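Local coordinates for protein SusD homolog (Bacteroides thetaiotaomicron, PDB 3SGH) that probably binds glycans at the cell surface as a SusD-like outer-membrane lipoprotein, helping to pass them to a partner transporter for uptake, at residues Trp43-Ser47 with Gly48-Ala52; Arg79-Gly82 with Tyr83-Ser87; Gly400-Asp403 with Ala404-Leu407. All coordinates share one frame; numbering follows the deposited sequence. Where two conformers were deposited one is given.

Contact 1 (Trp43-Ser47 with Gly48-Ala52); sequences WASFS and GQVTA
Ser45 OG, in the conformer given, reaches from the 3-10 turn 43-47 to the strand that follows and gives its proton to Val50 O at 2.9 Å, coming from above the carbonyl plane, 46° out of it. OG stands anti to its own carbonyl carbon (chi1 -62°), which directs it to the returning backbone. The same oxygen accepts a weak, bent bond from Ala52 N at 3.4 Å, with Met42 O a weak further partner; water 2 bridges the same pair, donating to Ser45 OG and accepting from Ala52 N at 3.0 Å. Val50 O has a second donor in Asn252 ND2 and also receives a CA-H...O contact from Ser45. Where the turn ends, Gly48 N bonds to Ser45 O at 3.0 Å, and the glycine's positive phi (79°) turns the chain back. Water 1 spans the bend, accepting from Gln49 N at 2.8 Å and donating to Ala44 O, which also takes Ser47 N. Ala44 CB meets Val50 CG2 at 4.2 Å, a small apolar touch. The other polar side chains find partners elsewhere in the chain: Ser47 OG bonds to Pro422 O and Trp426 N, the Gln49 amide to Asp421 N and Cys418 O, and Thr51 OG1 to Val285 O. In this buried bend, one serine hydroxyl and two waters thus tie the 3-10 segment to backbone groups of residues 49-52.

Contact 2 (Arg79-Gly82 with Tyr83-Ser87); sequences RLYG and YIYPS
Arg79 lays its aliphatic arm against the Tyr83 ring one helical turn on, with CD 3.5 Å from CE2 and CG also close to that atom. CG lies opposite the backbone N (chi1 -175°), and bends at chi2 and chi3 then carry the chain slantwise across the CE2 side of the ring. The guanidinium plane is turned 47° from the ring, NH1 coming to 3.5 Å from Tyr83 OH, while NE forms a salt bridge with Glu38. A second pair has the same four-residue spacing, this one aromatic: the rings of Tyr81 and Tyr85 have centroids 5.0 Å apart and planes at 45°, an oblique pairing with CD2 to CD2 at 3.7 Å. Tyr85 CE2 hangs over one face of the Tyr81 ring, toward its rim, and Ile84 CG2 sits 3.6 Å above the centre of the Tyr85 ring. Tyr81 also stacks on Trp77, and Tyr85 OH is held by Arg109. In the backbone, Tyr83 N bonds to Arg79 O, Ile84 N to Leu80 O at 3.1 Å and Tyr85 N to Tyr81 O at 3.0 Å. Leu80 and Ile84 face Val27 and helix 100-120. Tyr85 then leaves helical geometry, and a cis peptide leads into Pro86 before helix 87-95 starts. Side chains paired at i and i+4, over backbone bonds of the same spacing, are characteristic of an alpha-helix, here the C-terminal end of helix 75-84 within a largely helical fold.

Contact 3 (Gly400-Asp403 with Ala404-Leu407); sequences GADD and AKKL
The Asp402 carboxylate is the flat group that carries this contact: OD1 accepts from Lys405 N at 3.0 Å, met nearly head-on along its C-O bond. In the conformer given, the Lys405 chain crosses the aspartate at about a right angle, CD lying 3.6 Å from Asp402 OD2, though its outer part is less certainly placed. Asp402 sets CG between its backbone N and carbonyl carbon (chi1 63°), bringing OD1 to the Lys405 amide as the N-cap of helix 403-417. Its negative charge at the helix N-terminus probably suits the helix dipole. In the first turn, Asp402 O accepts Lys406 N at 2.9 Å, and Asp403 O takes Leu407 N at the same 2.9 Å. Ala401 CB packs on Lys405 CB at 3.9 Å and on Lys406 CG. The extended Lys406 chain passes Ala401 O, its CE 3.5 Å from that oxygen. Its NZ bonds to Asp399 O. An alanine in place of Lys406 would probably leave Asp399 O without this amino donor and Ala401 CB with Lys405 CB but not the Lys406 CG contact. Tyr434 touches Ala404 and Leu407, while Lys406 and Leu407 rest on Leu331 and Glu328, setting the start of helix 403-417 against helix 319-331.

The three contacts follow one another along the chain and do not touch. Contacts 1 and 2 have centres about 24 Å apart, but their nearest atoms come within about 7 Å; helix 100-120 bridges them, Leu115 touching both Trp43 and Leu80, and Trp43 NE1 bonds to Ser76 OG on helix 75-84, the helix of contact 2. Contact 3 is about 27 Å from contact 1 and 42 Å from contact 2, centre to centre, and lies across the chain's centre from contact 2. Helix 403-417 nevertheless runs from contact 3 toward contact 1, where Trp415 NE1 bonds to Ser47 O. Burial falls in the order 1, 2, 3, from interior bend through partly covered helix end to surface cap.

Contact 1 (Trp43-Ser47 with Gly48-Ala52)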
loop_
_atom_site.group_PDB
_atom_site.type_symbol
_atom_site.label_atom_id
_atom_site.label_comp_id
_atom_site.label_asym_id
_atom_site.label_seq_id
_atom_site.Cartn_x
_atom_site.Cartn_y
_atom_site.Cartn_z
ATOM N N TRP A 43 9.852 4.745 -2.317
ATOM C CA TRP A 43 8.837 4.937 -3.343
ATOM C C TRP A 43 7.463 5.149 -2.733
ATOM O O TRP A 43 6.562 5.673 -3.392
ATOM C CB TRP A 43 8.790 3.789 -4.391
ATOM C CG TRP A 43 8.610 2.436 -3.760
ATOM C CD1 TRP A 43 9.590 1.545 -3.477
ATOM C CD2 TRP A 43 7.391 1.855 -3.279
ATOM N NE1 TRP A 43 9.074 0.457 -2.842
ATOM C CE2 TRP A 43 7.727 0.611 -2.704
ATOM C CE3 TRP A 43 6.051 2.269 -3.255
ATOM C CZ2 TRP A 43 6.770 -0.224 -2.086
ATOM C CZ3 TRP A 43 5.095 1.422 -2.638
ATOM C CH2 TRP A 43 5.467 0.193 -2.092
ATOM N N ALA A 44 7.272 4.739 -1.480
ATOM C CA ALA A 44 5.993 4.947 -0.786
ATOM C C ALA A 44 5.527 6.397 -0.785
ATOM O O ALA A 44 4.335 6.664 -0.594
ATOM C CB ALA A 44 6.087 4.424 0.666
ATOM N N SER A 45 6.467 7.345 -0.919
ATOM C CA SER A 45 6.089 8.741 -0.978
ATOM C C SER A 45 5.144 9.038 -2.157
ATOM O O SER A 45 4.410 10.032 -2.125
ATOM C CB SER A 45 7.324 9.652 -1.003
ATOM O OG SER A 45 8.082 9.482 0.191
ATOM N N PHE A 46 5.125 8.182 -3.155
ATOM C CA PHE A 46 4.173 8.334 -4.247
ATOM C C PHE A 46 2.711 8.106 -3.823
ATOM O O PHE A 46 1.803 8.379 -4.617
ATOM C CB PHE A 46 4.481 7.357 -5.415
ATOM C CG PHE A 46 5.877 7.479 -5.964
ATOM C CD1 PHE A 46 6.573 8.678 -5.914
ATOM C CD2 PHE A 46 6.466 6.391 -6.559
ATOM C CE1 PHE A 46 7.854 8.779 -6.402
ATOM C CE2 PHE A 46 7.783 6.469 -7.094
ATOM C CZ PHE A 46 8.471 7.627 -7.014
ATOM N N SER A 47 2.501 7.551 -2.632
ATOM C CA SER A 47 1.194 7.445 -2.032
ATOM C C SER A 47 0.781 8.644 -1.183
ATOM O O SER A 47 -0.342 8.629 -0.636
ATOM C CB SER A 47 1.071 6.161 -1.185
ATOM O OG SER A 47 1.173 5.006 -2.005
ATOM N N GLY A 48 1.657 9.638 -1.025
ATOM C CA GLY A 48 1.246 10.942 -0.453
ATOM C C GLY A 48 1.103 11.034 1.051
ATOM O O GLY A 48 0.591 12.042 1.531
ATOM N N GLN A 49 1.530 10.000 1.787
ATOM C CA GLN A 49 1.375 9.956 3.260
ATOM C C GLN A 49 2.668 10.177 4.051
ATOM O O GLN A 49 2.682 10.861 5.080
ATOM C CB GLN A 49 0.770 8.622 3.704
ATOM C CG GLN A 49 -0.443 8.161 2.966
ATOM C CD GLN A 49 -1.123 6.999 3.658
ATOM O OE1 GLN A 49 -0.468 6.099 4.121
ATOM N NE2 GLN A 49 -2.462 7.031 3.738
ATOM N N VAL A 50 3.765 9.632 3.535
ATOM C CA VAL A 50 5.120 9.853 4.074
ATOM C C VAL A 50 6.043 10.530 3.070
ATOM O O VAL A 50 5.835 10.441 1.841
ATOM C CB VAL A 50 5.753 8.514 4.526
ATOM C CG1 VAL A 50 4.697 7.695 5.330
ATOM C CG2 VAL A 50 6.212 7.695 3.306
ATOM N N THR A 51 7.002 11.272 3.582
ATOM C CA THR A 51 8.041 11.904 2.754
ATOM C C THR A 51 9.412 11.449 3.267
ATOM O O THR A 51 9.675 11.530 4.440
ATOM C CB THR A 51 7.933 13.431 2.780
ATOM O OG1 THR A 51 6.741 13.813 2.091
ATOM C CG2 THR A 51 9.143 14.096 2.097
ATOM N N ALA A 52 10.260 10.948 2.371
ATOM C CA ALA A 52 11.663 10.674 2.691
ATOM C C ALA A 52 12.466 11.992 2.715
ATOM O O ALA A 52 12.528 12.704 1.720
ATOM C CB ALA A 52 12.243 9.671 1.674
HETATM O O HOH W 1 3.021 7.711 1.454
HETATM O O HOH W 2 10.015 11.742 -0.544
#

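Contact 2 (Arg79-Gly82 with Tyr83-Ser87)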
loop_
_atom_site.group_PDB
_atom_site.type_symbol
_atom_site.label_atom_id
_atom_site.label_comp_id
_atom_site.label_asym_id
_atom_site.label_seq_id
_atom_site.Cartn_x
_atom_site.Cartn_y
_atom_site.Cartn_z
ATOM N N ARG A 79 14.151 -7.401 -1.231
ATOM C CA ARG A 79 13.587 -7.536 0.084
ATOM C C ARG A 79 12.439 -8.580 0.101
ATOM O O ARG A 79 12.405 -9.486 0.968
ATOM C CB ARG A 79 13.088 -6.161 0.560
ATOM C CG ARG A 79 12.552 -6.137 2.020
ATOM C CD ARG A 79 13.580 -6.567 3.041
ATOM N NE ARG A 79 14.727 -5.686 3.069
ATOM C CZ ARG A 79 15.728 -5.755 3.931
ATOM N NH1 ARG A 79 15.722 -6.667 4.897
ATOM N NH2 ARG A 79 16.713 -4.884 3.835
ATOM N N LEU A 80 11.512 -8.437 -0.846
ATOM C CA LEU A 80 10.333 -9.266 -0.898
ATOM C C LEU A 80 10.696 -10.694 -1.336
ATOM O O LEU A 80 10.240 -11.648 -0.720
ATOM C CB LEU A 80 9.292 -8.686 -1.859
ATOM C CG LEU A 80 8.761 -7.311 -1.374
ATOM C CD1 LEU A 80 7.774 -6.720 -2.387
ATOM C CD2 LEU A 80 8.088 -7.435 0.048
ATOM N N TYR A 81 11.489 -10.834 -2.404
ATOM C CA TYR A 81 12.021 -12.144 -2.745
ATOM C C TYR A 81 12.772 -12.801 -1.603
ATOM O O TYR A 81 12.625 -13.989 -1.381
ATOM C CB TYR A 81 12.935 -12.093 -3.964
ATOM C CG TYR A 81 12.282 -12.596 -5.211
ATOM C CD1 TYR A 81 11.302 -11.878 -5.859
ATOM C CD2 TYR A 81 12.712 -13.792 -5.767
ATOM C CE1 TYR A 81 10.695 -12.382 -7.021
ATOM C CE2 TYR A 81 12.158 -14.289 -6.910
ATOM C CZ TYR A 81 11.143 -13.597 -7.534
ATOM O OH TYR A 81 10.621 -14.140 -8.685
ATOM N N GLY A 82 13.566 -12.039 -0.867
ATOM C CA GLY A 82 14.311 -12.592 0.242
ATOM C C GLY A 82 13.448 -13.205 1.327
ATOM O O GLY A 82 13.800 -14.247 1.921
ATOM N N TYR A 83 12.311 -12.578 1.611
ATOM C CA TYR A 83 11.440 -13.121 2.644
ATOM C C TYR A 83 10.648 -14.355 2.148
ATOM O O TYR A 83 10.458 -15.310 2.895
ATOM C CB TYR A 83 10.471 -12.047 3.169
ATOM C CG TYR A 83 11.112 -10.968 3.997
ATOM C CD1 TYR A 83 12.032 -11.275 4.994
ATOM C CD2 TYR A 83 10.715 -9.636 3.848
ATOM C CE1 TYR A 83 12.612 -10.293 5.748
ATOM C CE2 TYR A 83 11.265 -8.647 4.617
ATOM C CZ TYR A 83 12.213 -8.964 5.566
ATOM O OH TYR A 83 12.759 -7.970 6.341
ATOM N N ILE A 84 10.194 -14.330 0.895
ATOM C CA ILE A 84 9.290 -15.349 0.409
ATOM C C ILE A 84 10.024 -16.618 -0.005
ATOM O O ILE A 84 9.524 -17.720 0.230
ATOM C CB ILE A 84 8.427 -14.819 -0.767
ATOM C CG1 ILE A 84 7.540 -13.649 -0.259
ATOM C CG2 ILE A 84 7.615 -15.956 -1.402
ATOM C CD1 ILE A 84 6.631 -14.004 0.990
ATOM N N TYR A 85 11.207 -16.466 -0.601
ATOM C CA TYR A 85 11.942 -17.648 -1.108
ATOM C C TYR A 85 13.302 -17.750 -0.444
ATOM O O TYR A 85 13.925 -16.709 -0.223
ATOM C CB TYR A 85 12.117 -17.543 -2.616
ATOM C CG TYR A 85 10.861 -17.335 -3.395
ATOM C CD1 TYR A 85 9.997 -18.402 -3.688
ATOM C CD2 TYR A 85 10.547 -16.090 -3.914
ATOM C CE1 TYR A 85 8.840 -18.196 -4.428
ATOM C CE2 TYR A 85 9.376 -15.901 -4.681
ATOM C CZ TYR A 85 8.552 -16.952 -4.921
ATOM O OH TYR A 85 7.399 -16.732 -5.632
ATOM N N PRO A 86 13.788 -18.986 -0.154
ATOM C CA PRO A 86 13.194 -20.288 -0.519
ATOM C C PRO A 86 12.130 -20.821 0.437
ATOM O O PRO A 86 11.646 -21.919 0.244
ATOM C CB PRO A 86 14.429 -21.231 -0.553
ATOM C CG PRO A 86 15.332 -20.679 0.490
ATOM C CD PRO A 86 15.178 -19.160 0.362
ATOM N N SER A 87 11.755 -20.073 1.460
ATOM C CA SER A 87 10.856 -20.634 2.466
ATOM C C SER A 87 9.564 -21.166 1.869
ATOM O O SER A 87 9.090 -22.181 2.335
ATOM C CB SER A 87 10.557 -19.632 3.571
ATOM O OG SER A 87 11.764 -19.309 4.236
#

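Contact 3 (Gly400-Asp403 with Ala404-Leu407)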
loop_
_atom_site.group_PDB
_atom_site.type_symbol
_atom_site.label_atom_id
_atom_site.label_comp_id
_atom_site.label_asym_id
_atom_site.label_seq_id
_atom_site.Cartn_x
_atom_site.Cartn_y
_atom_site.Cartn_z
ATOM N N GLY A 400 -26.700 12.622 -5.268
ATOM C CA GLY A 400 -26.834 13.215 -6.594
ATOM C C GLY A 400 -25.526 13.601 -7.263
ATOM O O GLY A 400 -25.550 14.037 -8.404
ATOM N N ALA A 401 -24.375 13.416 -6.598
ATOM C CA ALA A 401 -23.095 13.760 -7.232
ATOM C C ALA A 401 -22.874 12.941 -8.488
ATOM O O ALA A 401 -23.372 11.851 -8.579
ATOM C CB ALA A 401 -21.909 13.546 -6.262
ATOM N N ASP A 402 -22.093 13.454 -9.437
ATOM C CA ASP A 402 -21.752 12.668 -10.596
ATOM C C ASP A 402 -20.772 11.513 -10.226
ATOM O O ASP A 402 -20.207 11.487 -9.107
ATOM C CB ASP A 402 -21.259 13.536 -11.762
ATOM C CG ASP A 402 -20.001 14.271 -11.470
ATOM O OD1 ASP A 402 -19.033 13.614 -10.983
ATOM O OD2 ASP A 402 -19.965 15.501 -11.771
ATOM N N ASP A 403 -20.646 10.555 -11.132
ATOM C CA ASP A 403 -19.850 9.348 -10.892
ATOM C C ASP A 403 -18.412 9.655 -10.466
ATOM O O ASP A 403 -17.875 9.016 -9.539
ATOM C CB ASP A 403 -19.816 8.490 -12.148
ATOM C CG ASP A 403 -21.172 7.869 -12.487
ATOM O OD1 ASP A 403 -22.111 7.911 -11.651
ATOM O OD2 ASP A 403 -21.281 7.344 -13.624
ATOM N N ALA A 404 -17.784 10.604 -11.146
ATOM C CA ALA A 404 -16.363 10.921 -10.889
ATOM C C ALA A 404 -16.220 11.477 -9.476
ATOM O O ALA A 404 -15.228 11.191 -8.777
ATOM C CB ALA A 404 -15.772 11.940 -11.935
ATOM N N LYS A 405 -17.208 12.258 -9.038
ATOM C CA LYS A 405 -17.204 12.846 -7.678
ATOM C C LYS A 405 -17.440 11.783 -6.599
ATOM O O LYS A 405 -16.765 11.761 -5.542
ATOM C CB LYS A 405 -18.266 13.944 -7.553
ATOM C CG LYS A 405 -17.769 15.286 -8.090
ATOM C CD LYS A 405 -18.896 16.261 -8.447
ATOM C CE LYS A 405 -19.298 17.152 -7.286
ATOM N NZ LYS A 405 -19.874 18.451 -7.725
ATOM N N LYS A 406 -18.397 10.876 -6.864
ATOM C CA LYS A 406 -18.634 9.762 -5.930
ATOM C C LYS A 406 -17.377 8.919 -5.771
ATOM O O LYS A 406 -17.041 8.506 -4.654
ATOM C CB LYS A 406 -19.793 8.873 -6.387
ATOM C CG LYS A 406 -21.151 9.601 -6.389
ATOM C CD LYS A 406 -22.294 8.591 -6.548
ATOM C CE LYS A 406 -23.650 9.196 -6.294
ATOM N NZ LYS A 406 -24.725 8.203 -6.682
ATOM N N LEU A 407 -16.699 8.653 -6.869
ATOM C CA LEU A 407 -15.481 7.835 -6.811
ATOM C C LEU A 407 -14.372 8.550 -6.055
ATOM O O LEU A 407 -13.702 7.936 -5.197
ATOM C CB LEU A 407 -15.049 7.466 -8.212
ATOM C CG LEU A 407 -13.871 6.492 -8.317
ATOM C CD1 LEU A 407 -14.159 5.196 -7.601
ATOM C CD2 LEU A 407 -13.459 6.245 -9.812
#